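Putative gamma-glutamylcyclotransferase YkqA (Bacillus subtilis, PDB 2QIK) is a putative gamma-glutamylcyclotransferase, an enzyme of the acyltransferase class that probably acts on gamma-glutamyl amines. Local coordinates at residues A[119-124]-A[196-201]. Numbering follows the deposited sequence. Where two conformers were deposited one is given.
Sequences QMISKS and SALSYL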
loop_
_atom_site.group_PDB
_atom_site.type_symbol
_atom_site.label_atom_id
_atom_site.label_comp_id
_atom_site.label_asym_id
_atom_site.label_seq_id
_atom_site.Cartn_x
_atom_site.Cartn_y
_atom_site.Cartn_z
ATOM N N GLN A 119 -6.476 -5.251 10.781
ATOM C CA GLN A 119 -7.346 -4.352 11.587
ATOM C C GLN A 119 -8.562 -3.921 10.785
ATOM O O GLN A 119 -9.651 -3.882 11.273
ATOM C CB GLN A 119 -6.555 -3.148 12.039
ATOM C CG GLN A 119 -5.466 -3.493 13.118
ATOM C CD GLN A 119 -4.631 -2.300 13.466
ATOM O OE1 GLN A 119 -4.506 -1.974 14.681
ATOM N NE2 GLN A 119 -4.144 -1.624 12.504
HETATM N N MSE A 120 -8.351 -3.640 9.508
HETATM C CA MSE A 120 -9.421 -3.206 8.656
HETATM C C MSE A 120 -10.497 -4.265 8.494
HETATM O O MSE A 120 -11.713 -4.018 8.608
HETATM C CB MSE A 120 -8.868 -2.803 7.296
HETATM C CG MSE A 120 -9.919 -2.448 6.210
HETATM SE SE MSE A 120 -9.196 -1.962 4.540
HETATM C CE MSE A 120 -8.533 -3.681 4.088
ATOM N N ILE A 121 -10.077 -5.508 8.210
ATOM C CA ILE A 121 -11.039 -6.556 7.975
ATOM C C ILE A 121 -11.617 -7.058 9.283
ATOM O O ILE A 121 -12.837 -7.213 9.389
ATOM C CB ILE A 121 -10.468 -7.664 7.116
ATOM C CG1 ILE A 121 -10.239 -7.142 5.711
ATOM C CG2 ILE A 121 -11.389 -8.856 7.073
ATOM C CD1 ILE A 121 -8.937 -6.515 5.537
ATOM N N SER A 122 -10.800 -7.322 10.309
ATOM C CA SER A 122 -11.304 -7.934 11.527
ATOM C C SER A 122 -12.206 -6.974 12.322
ATOM O O SER A 122 -13.046 -7.439 13.100
ATOM C CB SER A 122 -10.165 -8.443 12.364
ATOM O OG SER A 122 -9.439 -7.400 12.907
ATOM N N LYS A 123 -12.052 -5.677 12.150
ATOM C CA LYS A 123 -12.917 -4.700 12.817
ATOM C C LYS A 123 -14.000 -4.172 11.854
ATOM O O LYS A 123 -14.722 -3.224 12.230
ATOM C CB LYS A 123 -12.109 -3.545 13.434
ATOM C CG LYS A 123 -11.059 -4.018 14.431
ATOM C CD LYS A 123 -11.474 -4.137 15.828
ATOM C CE LYS A 123 -10.191 -4.192 16.706
ATOM N NZ LYS A 123 -8.994 -3.586 16.022
ATOM N N SER A 124 -14.129 -4.756 10.670
ATOM C CA SER A 124 -15.142 -4.368 9.709
ATOM C C SER A 124 -15.183 -2.826 9.589
ATOM O O SER A 124 -16.252 -2.204 9.657
ATOM C CB SER A 124 -16.536 -5.010 9.973
ATOM O OG SER A 124 -16.568 -6.458 9.903
ATOM N N SER A 196 -18.912 -3.132 2.963
ATOM C CA SER A 196 -19.499 -4.134 2.167
ATOM C C SER A 196 -19.046 -4.099 0.709
ATOM O O SER A 196 -19.296 -5.072 -0.023
ATOM C CB SER A 196 -21.003 -4.079 2.188
ATOM O OG SER A 196 -21.455 -2.863 1.640
ATOM N N ALA A 197 -18.395 -3.032 0.267
ATOM C CA ALA A 197 -17.797 -2.953 -1.093
ATOM C C ALA A 197 -16.436 -3.585 -1.151
ATOM O O ALA A 197 -15.868 -3.734 -2.257
ATOM C CB ALA A 197 -17.710 -1.525 -1.486
ATOM N N LEU A 198 -15.820 -3.952 -0.032
ATOM C CA LEU A 198 -14.433 -4.369 -0.071
ATOM C C LEU A 198 -14.153 -5.674 -0.752
ATOM O O LEU A 198 -13.120 -5.803 -1.466
ATOM C CB LEU A 198 -13.894 -4.454 1.386
ATOM C CG LEU A 198 -12.414 -4.536 1.544
ATOM C CD1 LEU A 198 -11.638 -3.373 0.787
ATOM C CD2 LEU A 198 -12.115 -4.526 3.014
ATOM N N SER A 199 -14.984 -6.688 -0.549
ATOM C CA SER A 199 -14.647 -7.962 -1.153
ATOM C C SER A 199 -14.699 -7.911 -2.688
ATOM O O SER A 199 -13.898 -8.589 -3.349
ATOM C CB SER A 199 -15.452 -9.133 -0.575
ATOM O OG SER A 199 -16.824 -9.034 -0.867
ATOM N N TYR A 200 -15.553 -7.053 -3.255
ATOM C CA TYR A 200 -15.551 -6.817 -4.708
ATOM C C TYR A 200 -14.146 -6.345 -5.106
ATOM O O TYR A 200 -13.573 -6.809 -6.097
ATOM C CB TYR A 200 -16.599 -5.747 -5.061
ATOM C CG TYR A 200 -16.371 -5.185 -6.449
ATOM C CD1 TYR A 200 -16.738 -5.904 -7.554
ATOM C CD2 TYR A 200 -15.708 -4.017 -6.633
ATOM C CE1 TYR A 200 -16.442 -5.479 -8.809
ATOM C CE2 TYR A 200 -15.431 -3.553 -7.862
ATOM C CZ TYR A 200 -15.791 -4.278 -8.980
ATOM O OH TYR A 200 -15.502 -3.780 -10.253
ATOM N N LEU A 201 -13.588 -5.386 -4.366
ATOM C CA LEU A 201 -12.256 -4.876 -4.710
ATOM C C LEU A 201 -11.192 -5.945 -4.570
ATOM O O LEU A 201 -10.281 -6.037 -5.393
ATOM C CB LEU A 201 -11.924 -3.652 -3.940
ATOM C CG LEU A 201 -12.766 -2.404 -4.223
ATOM C CD1 LEU A 201 -12.479 -1.302 -3.238
ATOM C CD2 LEU A 201 -12.494 -1.918 -5.632
#
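Met-120 and Leu-198, both buried, reach toward each other from two helices and meet tip to tip, the methyl CE of Met-120 lying 3.8 Å from CD2 of Leu-198. Met-120 is a selenomethionine, and its SE atom stands a little farther back, 4.2 Å from the same CD2. Its chain runs out extended, with CG anti to the backbone N (chi1 174°), and bends only at the last torsion (chi3 69°), which turns CE off the line of the chain. Ile-121, the next residue along the helix, crosses the side chain of Leu-198 at about a right angle; in the conformer described its CG1 lies 4.2 Å from Leu-198 CD2, a less certain contact because Ile-121 is modelled in two conformers. The contact joins the C-terminal end of helix 115-122 to helix 198-204 of the AIG2-like family region. Leu-230 of strand 224-234 packs against Met-120 and Leu-198, and Tyr-202, farther along helix 198-204, touches Met-120 and Ile-121. Just beyond, helix 115-122 ends in a Schellman motif with Ser-124 at positive phi as its C-prime residue. No hydrogen bond links 119-124 to 196-201, so these segments touch through a small apolar contact, without the directional restraint of polar pairing.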